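Local coordinates for protein leucine aminopeptidase 2 (Saccharomyces cerevisiae, PDB 2XQ0) that cleaves di- and tripeptides as a zinc-dependent aminopeptidase of the M1 family and, weakly in vitro, hydrolyses epoxides such as leukotriene A4, at residues V39-S44 with E172-V177; T71-V76 with T121-A126; L127-S132 with P140-Q145; Q134-K139 with E228-K233; G587-V592 with P620-L625. All coordinates share one frame; numbering follows the deposited sequence.

Contact 1: residues V39-S44 with E172-V177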
# COMPACT_ATOMS: atom_id res chain seq x y z
N VAL A 39 25.46 -5.07 3.31
CA VAL A 39 24.56 -5.12 4.44
C VAL A 39 25.28 -5.60 5.69
O VAL A 39 25.84 -6.70 5.69
CB VAL A 39 23.42 -6.12 4.17
CG1 VAL A 39 22.63 -6.37 5.44
CG2 VAL A 39 22.54 -5.63 3.02
N SER A 40 25.26 -4.80 6.75
CA SER A 40 25.90 -5.16 8.00
C SER A 40 24.87 -5.26 9.10
O SER A 40 24.42 -4.23 9.60
CB SER A 40 26.95 -4.12 8.40
OG SER A 40 27.49 -4.42 9.69
N PHE A 41 24.52 -6.49 9.47
CA PHE A 41 23.62 -6.76 10.59
C PHE A 41 24.26 -6.37 11.90
O PHE A 41 23.59 -5.94 12.84
CB PHE A 41 23.20 -8.25 10.61
CG PHE A 41 22.41 -8.66 9.40
CD1 PHE A 41 21.05 -8.42 9.32
CD2 PHE A 41 23.04 -9.27 8.32
CE1 PHE A 41 20.32 -8.79 8.20
CE2 PHE A 41 22.32 -9.63 7.19
CZ PHE A 41 20.96 -9.39 7.13
N GLU A 42 25.58 -6.51 11.96
CA GLU A 42 26.35 -6.10 13.13
C GLU A 42 26.11 -4.63 13.45
O GLU A 42 25.87 -4.27 14.61
CB GLU A 42 27.84 -6.34 12.90
CG GLU A 42 28.69 -6.06 14.12
CD GLU A 42 30.14 -5.79 13.76
OE1 GLU A 42 30.95 -5.54 14.68
OE2 GLU A 42 30.46 -5.83 12.55
N LYS A 43 26.18 -3.77 12.43
CA LYS A 43 26.06 -2.34 12.66
C LYS A 43 24.65 -1.83 12.38
O LYS A 43 24.34 -0.68 12.65
CB LYS A 43 27.08 -1.59 11.81
CG LYS A 43 28.52 -1.85 12.23
CD LYS A 43 29.52 -1.22 11.28
CE LYS A 43 30.92 -1.19 11.89
NZ LYS A 43 31.33 -2.51 12.42
N SER A 44 23.80 -2.71 11.86
CA SER A 44 22.51 -2.31 11.30
C SER A 44 22.66 -1.11 10.37
O SER A 44 22.02 -0.07 10.55
CB SER A 44 21.49 -2.01 12.41
OG SER A 44 21.30 -3.15 13.22
N GLU A 172 26.12 -7.17 -1.10
CA GLU A 172 26.87 -8.16 -0.32
C GLU A 172 26.16 -8.34 1.02
O GLU A 172 25.81 -7.37 1.67
CB GLU A 172 28.29 -7.65 -0.12
CG GLU A 172 29.19 -8.65 0.59
CD GLU A 172 30.60 -8.11 0.77
OE1 GLU A 172 30.76 -6.87 0.76
OE2 GLU A 172 31.53 -8.94 0.91
N SER A 173 25.95 -9.59 1.41
CA SER A 173 25.30 -9.90 2.69
C SER A 173 25.71 -11.30 3.14
O SER A 173 25.94 -12.17 2.31
CB SER A 173 23.78 -9.85 2.54
OG SER A 173 23.13 -10.08 3.79
N PRO A 174 25.79 -11.52 4.47
CA PRO A 174 26.05 -12.89 4.92
C PRO A 174 24.81 -13.77 4.87
O PRO A 174 24.90 -14.94 5.23
CB PRO A 174 26.50 -12.71 6.37
CG PRO A 174 25.87 -11.42 6.80
CD PRO A 174 25.82 -10.55 5.58
N LEU A 175 23.67 -13.22 4.44
CA LEU A 175 22.41 -13.96 4.29
C LEU A 175 21.78 -13.65 2.93
O LEU A 175 22.09 -12.62 2.33
CB LEU A 175 21.43 -13.59 5.41
CG LEU A 175 21.81 -13.98 6.84
CD1 LEU A 175 20.92 -13.29 7.87
CD2 LEU A 175 21.74 -15.49 7.03
N PRO A 176 20.91 -14.53 2.42
CA PRO A 176 20.19 -14.30 1.16
C PRO A 176 19.57 -12.89 1.01
O PRO A 176 19.13 -12.27 1.98
CB PRO A 176 19.11 -15.39 1.19
CG PRO A 176 19.80 -16.56 1.91
CD PRO A 176 20.68 -15.90 2.96
N VAL A 177 19.58 -12.39 -0.21
CA VAL A 177 19.06 -11.06 -0.51
C VAL A 177 18.06 -11.18 -1.63
O VAL A 177 18.29 -11.90 -2.61
CB VAL A 177 20.18 -10.09 -1.01
CG1 VAL A 177 19.59 -8.75 -1.50
CG2 VAL A 177 21.23 -9.85 0.06
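One backbone hydrogen bond ties the two segments: Val39 N donates to Glu172 O at 2.8 Å, with an N-H...O angle of 169° and the donor nearly in line with the C=O. It joins the ends of two neighbouring parallel strands, 28-40 and 165-172, before both chains pass into loops.

The remaining contact is made by side chains. Val39 sets its CB 4.0 Å from Ser173 OG. With CG anti to its own carbonyl carbon (chi1 -64°), Phe41 turns the CD2-CE2-CZ side of its ring on 172-177, and Val39 CG1 lies over one face toward that rim. CE2 comes within 3.5 Å of Ser173 OG, and CD2 within 3.9 Å of Pro174 CG, both at the ring's edge. CZ reaches the branch tip CD1 of Leu175, 4.0 Å away.

On the polar side, Ser40 OG accepts from Lys43 N in an ST motif that folds the turn carrying Phe41, while the hydroxyl of Ser173 is hydrogen-bonded to Ser211. The site lies in the N-terminal domain; Trp129 of strand 127-130 touches Val39, Pro140 packs on Phe41 and Leu175, and Ile193 of strand 193-199 borders Glu172.

Contact 2: residues T71-V76 with T121-A126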
# COMPACT_ATOMS: atom_id res chain seq x y z
N THR A 71 18.57 13.70 0.48
CA THR A 71 19.06 12.73 1.44
C THR A 71 18.27 12.95 2.70
O THR A 71 17.71 14.04 2.89
CB THR A 71 20.58 12.89 1.79
OG1 THR A 71 20.77 14.00 2.67
CG2 THR A 71 21.42 13.06 0.55
N SER A 72 18.23 11.93 3.56
CA SER A 72 17.65 12.05 4.89
C SER A 72 18.39 11.12 5.85
O SER A 72 18.34 9.89 5.72
CB SER A 72 16.17 11.68 4.88
OG SER A 72 15.68 11.71 6.21
N TYR A 73 19.08 11.72 6.81
CA TYR A 73 19.88 10.97 7.78
C TYR A 73 20.86 10.01 7.12
O TYR A 73 21.04 8.89 7.59
CB TYR A 73 18.97 10.19 8.72
CG TYR A 73 17.90 11.00 9.41
CD1 TYR A 73 18.22 12.03 10.28
CD2 TYR A 73 16.56 10.71 9.21
CE1 TYR A 73 17.23 12.76 10.92
CE2 TYR A 73 15.57 11.42 9.83
CZ TYR A 73 15.90 12.44 10.69
OH TYR A 73 14.90 13.14 11.31
N LEU A 74 21.47 10.43 6.02
CA LEU A 74 22.58 9.65 5.47
C LEU A 74 23.91 10.23 5.91
O LEU A 74 24.02 11.42 6.20
CB LEU A 74 22.54 9.60 3.94
CG LEU A 74 21.40 8.87 3.25
CD1 LEU A 74 21.47 9.08 1.74
CD2 LEU A 74 21.44 7.40 3.60
N ASP A 75 24.92 9.36 5.98
CA ASP A 75 26.29 9.78 6.16
C ASP A 75 26.95 9.77 4.77
O ASP A 75 27.35 8.73 4.28
CB ASP A 75 26.99 8.80 7.12
CG ASP A 75 28.45 9.12 7.35
OD1 ASP A 75 28.93 10.17 6.87
OD2 ASP A 75 29.11 8.30 8.03
N VAL A 76 27.01 10.93 4.11
CA VAL A 76 27.67 11.03 2.81
C VAL A 76 29.18 11.22 3.01
O VAL A 76 29.62 12.17 3.66
CB VAL A 76 27.10 12.18 1.95
CG1 VAL A 76 27.83 12.26 0.61
CG2 VAL A 76 25.60 11.98 1.73
N THR A 121 22.34 5.53 8.54
CA THR A 121 22.61 5.81 9.95
C THR A 121 21.54 5.19 10.84
O THR A 121 20.56 4.61 10.35
CB THR A 121 22.73 7.34 10.24
OG1 THR A 121 21.43 7.95 10.20
CG2 THR A 121 23.66 8.03 9.25
N ASP A 122 21.75 5.30 12.15
CA ASP A 122 20.78 4.82 13.12
C ASP A 122 19.41 5.51 12.95
O ASP A 122 18.39 4.96 13.34
CB ASP A 122 21.29 5.05 14.55
CG ASP A 122 22.58 4.31 14.83
OD1 ASP A 122 23.01 3.49 13.99
OD2 ASP A 122 23.18 4.55 15.91
N LYS A 123 19.40 6.72 12.39
CA LYS A 123 18.14 7.44 12.18
C LYS A 123 17.42 7.10 10.86
O LYS A 123 16.35 7.66 10.55
CB LYS A 123 18.36 8.96 12.28
CG LYS A 123 18.68 9.45 13.68
CD LYS A 123 18.12 10.85 13.90
CE LYS A 123 18.55 11.44 15.24
NZ LYS A 123 19.96 11.92 15.21
N CYS A 124 18.00 6.19 10.08
CA CYS A 124 17.42 5.73 8.82
C CYS A 124 15.93 5.46 8.96
O CYS A 124 15.53 4.77 9.89
CB CYS A 124 18.10 4.44 8.38
SG CYS A 124 17.54 3.84 6.76
N THR A 125 15.11 6.00 8.07
CA THR A 125 13.67 5.76 8.11
C THR A 125 13.23 4.74 7.06
O THR A 125 12.04 4.44 6.93
CB THR A 125 12.88 7.07 7.88
OG1 THR A 125 13.17 7.59 6.58
CG2 THR A 125 13.23 8.11 8.96
N ALA A 126 14.19 4.21 6.31
CA ALA A 126 13.85 3.31 5.20
C ALA A 126 13.86 1.81 5.60
O ALA A 126 13.25 0.97 4.92
CB ALA A 126 14.77 3.57 4.01
O HOH W 1 13.36 10.24 6.39
O HOH W 2 20.00 6.41 6.68
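Tyr73 and Thr121 meet through a hydrogen bond, the threonine hydroxyl donating to the tyrosine carbonyl (OG1 to O, 2.8 Å) from a position tilted 31° out of the carbonyl plane. Next to it, Lys123 lies over one face of the Tyr73 ring: its CB makes a CH-pi contact 3.8 Å from the ring centroid, and CD continues the cover 3.6 Å from CE1. At the same ring, CD2 approaches Lys123 O to 3.3 Å, and the Thr125 side chain crosses that of Tyr73 at about a right angle, CG2 nearest CE2. Thr121 CG2 rests against Asp75 N.

In the next shell, Thr121 OG1 also accepts from Lys123 N, an ST turn made possible because chi1 of 73° places OG1 between the backbone N and the carbonyl carbon. A type I turn from Thr121 to Cys124 closes over it through Cys124 N to Thr121 O. One water donates to Tyr73 O and accepts from Thr121 N; another joins Ser72 OG to Thr125 OG1, the latter also bonded to His150. Arg93 makes a cation-pi contact with the Tyr73 ring, and Ser153 links Ser72 O to Thr125 N.

Replacing Tyr73 by an alanine would probably leave the Lys123 chain without the ring face it lies on, and Arg93 without its aromatic partner.

Tyr73 O thus takes two donors, the hydroxyl and a water, which fix the backbone here, while the ring is held by dispersion against the Lys123 chain and by cation-pi attraction to Arg93, in a surface contact near substrate-binding Leu146.

Contact 3: residues L127-S132 with P140-Q145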
# COMPACT_ATOMS: atom_id res chain seq x y z
N LEU A 127 14.52 1.48 6.71
CA LEU A 127 14.79 0.08 7.01
C LEU A 127 14.24 -0.33 8.35
O LEU A 127 14.17 0.48 9.29
CB LEU A 127 16.31 -0.18 6.99
CG LEU A 127 16.99 0.08 5.64
CD1 LEU A 127 18.53 0.13 5.79
CD2 LEU A 127 16.57 -0.95 4.57
N GLN A 128 13.84 -1.59 8.46
CA GLN A 128 13.67 -2.20 9.76
C GLN A 128 14.65 -3.37 9.92
O GLN A 128 14.79 -4.20 9.01
CB GLN A 128 12.22 -2.67 10.02
CG GLN A 128 12.05 -3.12 11.51
CD GLN A 128 10.73 -3.85 11.79
OE1 GLN A 128 9.92 -4.08 10.90
NE2 GLN A 128 10.52 -4.20 13.06
N TRP A 129 15.34 -3.42 11.05
CA TRP A 129 16.29 -4.51 11.32
C TRP A 129 15.75 -5.37 12.43
O TRP A 129 15.30 -4.86 13.44
CB TRP A 129 17.65 -3.96 11.78
CG TRP A 129 18.32 -3.05 10.78
CD1 TRP A 129 18.13 -1.72 10.63
CD2 TRP A 129 19.29 -3.44 9.80
NE1 TRP A 129 18.92 -1.24 9.61
CE2 TRP A 129 19.64 -2.27 9.08
CE3 TRP A 129 19.90 -4.65 9.46
CZ2 TRP A 129 20.57 -2.29 8.04
CZ3 TRP A 129 20.82 -4.66 8.42
CH2 TRP A 129 21.16 -3.48 7.73
N LEU A 130 15.81 -6.69 12.23
CA LEU A 130 15.51 -7.64 13.29
C LEU A 130 16.74 -8.48 13.61
O LEU A 130 17.44 -8.93 12.71
CB LEU A 130 14.36 -8.56 12.87
CG LEU A 130 12.98 -7.90 12.79
CD1 LEU A 130 12.71 -7.40 11.39
CD2 LEU A 130 11.91 -8.88 13.20
N ASN A 131 16.99 -8.70 14.90
CA ASN A 131 18.07 -9.59 15.33
C ASN A 131 17.63 -11.05 15.49
O ASN A 131 16.44 -11.35 15.42
CB ASN A 131 18.72 -9.08 16.62
CG ASN A 131 17.74 -9.02 17.78
OD1 ASN A 131 16.95 -9.94 17.99
ND2 ASN A 131 17.78 -7.92 18.53
N SER A 132 18.61 -11.94 15.71
CA SER A 132 18.40 -13.40 15.85
C SER A 132 17.22 -13.82 16.73
O SER A 132 16.55 -14.80 16.44
CB SER A 132 19.66 -14.07 16.41
OG SER A 132 20.70 -14.16 15.44
N PRO A 140 18.96 -12.99 11.86
CA PRO A 140 18.62 -11.58 11.70
C PRO A 140 18.01 -11.30 10.33
O PRO A 140 18.10 -12.13 9.44
CB PRO A 140 19.97 -10.87 11.82
CG PRO A 140 20.95 -11.87 11.35
CD PRO A 140 20.42 -13.20 11.83
N TYR A 141 17.44 -10.12 10.16
CA TYR A 141 16.64 -9.84 8.97
C TYR A 141 16.53 -8.34 8.83
O TYR A 141 16.52 -7.62 9.83
CB TYR A 141 15.24 -10.44 9.16
CG TYR A 141 14.34 -10.52 7.93
CD1 TYR A 141 13.61 -9.41 7.50
CD2 TYR A 141 14.17 -11.72 7.25
CE1 TYR A 141 12.76 -9.49 6.42
CE2 TYR A 141 13.33 -11.80 6.16
CZ TYR A 141 12.63 -10.68 5.75
OH TYR A 141 11.79 -10.77 4.66
N VAL A 142 16.45 -7.87 7.60
CA VAL A 142 16.22 -6.46 7.36
C VAL A 142 15.38 -6.33 6.09
O VAL A 142 15.50 -7.15 5.18
CB VAL A 142 17.54 -5.72 7.19
CG1 VAL A 142 18.33 -6.33 6.03
CG2 VAL A 142 17.33 -4.20 7.00
N PHE A 143 14.52 -5.32 6.05
CA PHE A 143 13.77 -5.04 4.82
C PHE A 143 13.51 -3.56 4.72
O PHE A 143 13.50 -2.87 5.74
CB PHE A 143 12.45 -5.82 4.77
CG PHE A 143 11.45 -5.40 5.81
CD1 PHE A 143 10.54 -4.38 5.55
CD2 PHE A 143 11.42 -6.01 7.05
CE1 PHE A 143 9.63 -3.99 6.53
CE2 PHE A 143 10.50 -5.64 8.01
CZ PHE A 143 9.62 -4.63 7.76
N SER A 144 13.30 -3.08 3.50
CA SER A 144 13.02 -1.67 3.25
C SER A 144 11.55 -1.41 2.95
O SER A 144 10.77 -2.32 2.64
CB SER A 144 13.85 -1.20 2.06
OG SER A 144 13.37 -1.84 0.89
N GLN A 145 11.17 -0.14 3.04
CA GLN A 145 9.88 0.33 2.59
C GLN A 145 10.12 1.81 2.28
O GLN A 145 10.36 2.61 3.19
CB GLN A 145 8.82 0.19 3.69
CG GLN A 145 7.58 1.04 3.47
CD GLN A 145 6.86 0.68 2.19
OE1 GLN A 145 6.53 -0.49 1.96
NE2 GLN A 145 6.63 1.67 1.34
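The beta hairpin of strands 127-130 and 141-144 brings Trp129 opposite Val142 and Gln128 opposite Phe143; the axes of the two short strand segments approach to 4.7 Å and run antiparallel at 169°. Gln128 with Phe143 and Leu130 with Tyr141 are hydrogen-bonded pairs; the straightest bond runs from Leu130 N to Tyr141 O (2.7 Å, 179°). Between them Trp129 and Val142 form a non-hydrogen-bonded pair, where Val142 CA also sends a CA-H...O contact to Gln128 O at 3.1 Å.

On the Trp129 face, the indole and Val142 lie side by side. Val142 CG2, anti to its backbone N, stands over the centre of the six-membered ring, 3.5 Å from the centroid, while Val142 CB is 3.4 Å from Trp129 CE3. Leu127 CD2 continues this face to Ser144 CB at 3.7 Å. A glycine in place of Trp129 would probably uncover Val142 and open a gap toward Ile46 and Ser44.

On the other face Gln128 runs extended alongside Phe143; OE1 comes 3.2 Å from Phe143 CZ, amide and ring planes 69° apart, and is hydrogen-bonded to Ser270. Tyr141 OH bonds to Asn267.

Strand 127-130 is the outer strand and 141-144 is bonded in turn to 209-211. This is an antiparallel beta hairpin at the margin of a four-stranded sheet, running directly into the substrate-binding residues Gln145, Leu146 and Glu147.

Contact 4: residues Q134-K139 with E228-K233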
# COMPACT_ATOMS: atom_id res chain seq x y z
N GLN A 134 14.50 -12.07 17.44
CA GLN A 134 13.22 -11.45 17.08
C GLN A 134 12.46 -12.19 15.98
O GLN A 134 11.23 -12.07 15.88
CB GLN A 134 13.44 -10.01 16.64
CG GLN A 134 13.75 -9.04 17.76
CD GLN A 134 14.15 -7.68 17.22
OE1 GLN A 134 13.50 -6.68 17.49
NE2 GLN A 134 15.23 -7.65 16.44
N THR A 135 13.18 -12.94 15.16
CA THR A 135 12.58 -13.65 14.04
C THR A 135 12.17 -15.05 14.44
O THR A 135 12.86 -15.70 15.24
CB THR A 135 13.54 -13.75 12.83
OG1 THR A 135 14.66 -14.57 13.18
CG2 THR A 135 14.01 -12.35 12.40
N LYS A 136 11.06 -15.53 13.89
CA LYS A 136 10.58 -16.87 14.17
C LYS A 136 11.67 -17.89 13.87
O LYS A 136 11.82 -18.88 14.59
CB LYS A 136 9.35 -17.19 13.33
CG LYS A 136 8.21 -16.18 13.46
CD LYS A 136 7.56 -16.24 14.82
CE LYS A 136 6.20 -15.55 14.81
NZ LYS A 136 5.26 -16.21 13.87
N GLY A 137 12.43 -17.64 12.81
CA GLY A 137 13.38 -18.61 12.29
C GLY A 137 14.80 -18.55 12.83
O GLY A 137 15.64 -19.35 12.42
N GLY A 138 15.08 -17.61 13.73
CA GLY A 138 16.35 -17.63 14.45
C GLY A 138 17.53 -16.84 13.90
O GLY A 138 18.60 -16.82 14.51
N LYS A 139 17.36 -16.18 12.76
CA LYS A 139 18.44 -15.37 12.20
C LYS A 139 18.00 -13.92 12.02
O LYS A 139 16.80 -13.63 12.05
CB LYS A 139 18.93 -15.97 10.88
CG LYS A 139 19.55 -17.36 11.02
CD LYS A 139 20.08 -17.86 9.69
CE LYS A 139 20.42 -19.35 9.72
NZ LYS A 139 20.78 -19.86 8.37
N GLU A 228 10.60 -17.14 5.13
CA GLU A 228 11.36 -17.95 6.08
C GLU A 228 11.00 -19.42 5.91
O GLU A 228 9.82 -19.76 5.72
CB GLU A 228 11.10 -17.46 7.51
CG GLU A 228 11.59 -16.03 7.79
CD GLU A 228 11.05 -15.45 9.10
OE1 GLU A 228 9.95 -14.85 9.07
OE2 GLU A 228 11.73 -15.59 10.14
N PRO A 229 12.01 -20.30 5.97
CA PRO A 229 11.76 -21.74 5.75
C PRO A 229 10.53 -22.28 6.49
O PRO A 229 9.77 -23.06 5.90
CB PRO A 229 13.05 -22.39 6.26
CG PRO A 229 14.11 -21.32 6.02
CD PRO A 229 13.42 -20.01 6.28
N PHE A 230 10.31 -21.87 7.73
CA PHE A 230 9.25 -22.49 8.53
C PHE A 230 7.87 -22.27 7.92
O PHE A 230 6.94 -23.06 8.13
CB PHE A 230 9.28 -21.99 9.98
CG PHE A 230 8.65 -20.65 10.19
CD1 PHE A 230 7.29 -20.54 10.48
CD2 PHE A 230 9.40 -19.49 10.08
CE1 PHE A 230 6.71 -19.30 10.67
CE2 PHE A 230 8.82 -18.24 10.27
CZ PHE A 230 7.47 -18.14 10.56
N ARG A 231 7.75 -21.21 7.13
CA ARG A 231 6.47 -20.80 6.57
C ARG A 231 6.39 -21.07 5.06
O ARG A 231 5.35 -20.85 4.43
CB ARG A 231 6.27 -19.30 6.83
CG ARG A 231 5.01 -18.71 6.26
CD ARG A 231 4.48 -17.63 7.17
NE ARG A 231 5.50 -16.63 7.46
CZ ARG A 231 5.53 -15.91 8.58
NH1 ARG A 231 4.60 -16.10 9.51
NH2 ARG A 231 6.48 -15.01 8.76
N LEU A 232 7.50 -21.54 4.49
CA LEU A 232 7.62 -21.67 3.04
C LEU A 232 6.52 -22.48 2.37
O LEU A 232 5.88 -22.02 1.42
CB LEU A 232 9.00 -22.22 2.66
CG LEU A 232 9.23 -22.40 1.16
CD1 LEU A 232 9.36 -21.05 0.46
CD2 LEU A 232 10.47 -23.25 0.91
N LYS A 233 6.27 -23.69 2.85
CA LYS A 233 5.26 -24.52 2.20
C LYS A 233 3.84 -23.98 2.41
O LYS A 233 3.01 -24.10 1.52
CB LYS A 233 5.38 -25.98 2.64
CG LYS A 233 6.64 -26.63 2.13
CD LYS A 233 6.60 -26.85 0.61
CE LYS A 233 8.01 -26.89 0.00
NZ LYS A 233 7.94 -27.26 -1.45
O HOH W 3 14.66 -16.22 10.68
O HOH W 4 9.10 -13.70 11.79
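Phe230 and Lys136 make the close-packed half of the contact, at its exposed rim. Lys136 CB lies 3.3 Å from Phe230 CE2, and CG follows at 3.6 Å from CZ, the aliphatic chain crossing the ring obliquely. Phe230 is steered there by chi1 of 80°, which sets CG between its backbone N and carbonyl carbon; beyond it, the ring atom CZ of Phe230 lies over the centre of the Arg231 guanidinium.

The carboxylate side is loosely bonded and bridged by water, although Glu228 itself is buried. Glu228 reaches the turn with OE2, whose one direct bond, from Gly137 N, is weak at 3.4 Å and 144°. Water does more: one molecule donates to both Thr135 OG1 and Glu228 OE2, and a second donates to Glu228 OE1 while weakly accepting from Lys136 N. Thr135 OG1 itself donates to Lys139 O at 2.6 Å, tying Thr135 to Lys139, the residue just after the type I turn from Thr135 to Gly138.

Around the charges, Arg231 NH2 forms a salt bridge with Glu228 OE1 at 3.5 Å, and NH1 another with Asp269. Lys136 NZ sits 4.4 Å from Arg231 NH1, but Asp269 also draws it through a long, weak ion pair. The acids therefore probably offset the two neighbouring positive groups, and the hairpin turn meets the helix start through a water-bridged carboxylate instead of strong direct bonds.

Contact 5: residues G587-V592 with P620-L625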
# COMPACT_ATOMS: atom_id res chain seq x y z
N GLY A 587 2.01 -7.32 13.20
CA GLY A 587 2.61 -6.00 13.07
C GLY A 587 1.95 -5.13 12.01
O GLY A 587 2.25 -3.94 11.89
N ARG A 588 1.05 -5.72 11.23
CA ARG A 588 0.35 -4.97 10.19
C ARG A 588 -0.44 -3.81 10.80
O ARG A 588 -1.31 -4.02 11.64
CB ARG A 588 -0.59 -5.90 9.41
CG ARG A 588 -1.23 -5.23 8.21
CD ARG A 588 -1.95 -6.26 7.33
NE ARG A 588 -2.60 -5.62 6.19
CZ ARG A 588 -3.42 -6.24 5.36
NH1 ARG A 588 -3.70 -7.53 5.53
NH2 ARG A 588 -3.97 -5.58 4.36
N MET A 589 -0.15 -2.58 10.36
CA MET A 589 -0.76 -1.40 10.98
C MET A 589 -2.27 -1.50 11.05
O MET A 589 -2.88 -1.18 12.08
CB MET A 589 -0.34 -0.12 10.25
CG MET A 589 0.99 0.44 10.73
SD MET A 589 1.46 2.01 9.98
CE MET A 589 1.71 1.54 8.27
N LYS A 590 -2.89 -1.95 9.97
CA LYS A 590 -4.35 -2.02 9.90
C LYS A 590 -4.97 -2.76 11.09
O LYS A 590 -6.12 -2.49 11.46
CB LYS A 590 -4.81 -2.63 8.57
CG LYS A 590 -5.30 -4.06 8.66
CD LYS A 590 -5.70 -4.64 7.29
CE LYS A 590 -7.05 -4.11 6.80
NZ LYS A 590 -7.58 -4.93 5.68
N PHE A 591 -4.23 -3.70 11.69
CA PHE A 591 -4.74 -4.43 12.87
C PHE A 591 -4.20 -3.88 14.18
O PHE A 591 -4.94 -3.72 15.15
CB PHE A 591 -4.40 -5.93 12.79
CG PHE A 591 -4.86 -6.59 11.52
CD1 PHE A 591 -6.17 -6.47 11.09
CD2 PHE A 591 -3.97 -7.33 10.75
CE1 PHE A 591 -6.58 -7.07 9.92
CE2 PHE A 591 -4.38 -7.94 9.58
CZ PHE A 591 -5.68 -7.81 9.17
N VAL A 592 -2.90 -3.58 14.18
CA VAL A 592 -2.19 -3.08 15.35
C VAL A 592 -2.73 -1.75 15.89
O VAL A 592 -3.05 -1.65 17.08
CB VAL A 592 -0.68 -2.97 15.07
CG1 VAL A 592 0.05 -2.23 16.19
CG2 VAL A 592 -0.08 -4.35 14.85
N PRO A 620 9.24 0.66 12.86
CA PRO A 620 9.35 2.03 13.36
C PRO A 620 8.09 2.88 13.15
O PRO A 620 7.70 3.62 14.05
CB PRO A 620 10.49 2.61 12.52
CG PRO A 620 11.36 1.45 12.26
CD PRO A 620 10.45 0.25 12.11
N ILE A 621 7.49 2.77 11.97
CA ILE A 621 6.29 3.53 11.63
C ILE A 621 5.13 3.16 12.53
O ILE A 621 4.51 4.01 13.16
CB ILE A 621 5.84 3.27 10.18
CG1 ILE A 621 7.04 3.31 9.22
CG2 ILE A 621 4.79 4.29 9.79
CD1 ILE A 621 7.56 4.68 8.91
N CYS A 622 4.84 1.87 12.58
CA CYS A 622 3.78 1.36 13.43
C CYS A 622 4.02 1.68 14.92
O CYS A 622 3.07 1.98 15.64
CB CYS A 622 3.60 -0.14 13.22
SG CYS A 622 2.38 -0.89 14.28
N LYS A 623 5.27 1.63 15.37
CA LYS A 623 5.57 2.01 16.76
C LYS A 623 5.27 3.49 16.99
O LYS A 623 4.72 3.87 18.03
CB LYS A 623 7.02 1.68 17.14
CG LYS A 623 7.34 1.91 18.63
CD LYS A 623 8.81 1.62 18.95
CE LYS A 623 9.17 2.09 20.36
NZ LYS A 623 10.65 2.16 20.60
N ALA A 624 5.64 4.32 16.01
CA ALA A 624 5.44 5.76 16.09
C ALA A 624 3.96 6.09 16.27
O ALA A 624 3.57 6.84 17.17
CB ALA A 624 5.97 6.44 14.84
N LEU A 625 3.14 5.52 15.41
CA LEU A 625 1.73 5.87 15.40
C LEU A 625 0.98 5.29 16.59
O LEU A 625 0.06 5.91 17.10
CB LEU A 625 1.12 5.49 14.07
CG LEU A 625 1.71 6.45 13.03
CD1 LEU A 625 1.56 5.94 11.60
CD2 LEU A 625 1.08 7.83 13.21
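Met589 is the main bump on one side, laid along the surface of helix 620-629. Its CG presses on Cys622 CB at 3.7 Å and lies close to Cys622 CA, so the chain fits against the helix backbone where that small side chain leaves it. The sulfur is carried further and faces the notch between two side chains: SD stands 4.0 Å from Ile621 CG2 and 4.3 Å from Leu625 CD1. With chi2 at -176° the chain is straight as far as SD and bends only at chi3 (-67°), which turns the terminal methyl.

The bump coming back is Cys622 SG. Anti to its backbone N (chi1 177°), it points into the hollow between Val592 and the turn before helix 589-600: Val592 CG1 is 3.3 Å away, and Gly587 O is 3.9 Å from the same sulfur. Gly587 offers only backbone on this side.

These are two helices of the C-terminal leukotriene A4 hydrolase domain, an all-helical unit here, meeting near the first turn of each, where the side chains join by apolar packing. Arg588 is the N-cap of helix 589-600, and its carbonyl accepts from both Phe591 N and Val592 N, fixing the turn from which Met589 and Val592 project.

Beyond the two segments, Met589 touches Tyr273 of the substrate-binding loop and its backbone bonds to Pro272; its side chain lies about 7 Å from the bound bestatin. His619 ND1 accepts from Ile621 N at the start of the second helix, and Lys623 forms a salt bridge with Asp616.

Overall arrangement
Contact 3 is the buried one, a regular strand pair, and its neighbours build on it: contact 1 packs Phe41 on Pro140, contact 4 holds the turn that joins the same two strands, and contact 2 leads into it, Ala126 O probably bonding to Gln145 N. Contacts 1 and 2 both reach the large N-terminal sheet, their centres about 17 Å apart, but contact 1 is partly buried and mostly apolar, whereas contact 2 lies at the surface and relies on a hydroxyl, waters and an aromatic face. Contact 4 is charged and hydrated; contact 5, between C-terminal helices, is apolar and meets contact 3 where Pro620 touches Gln128.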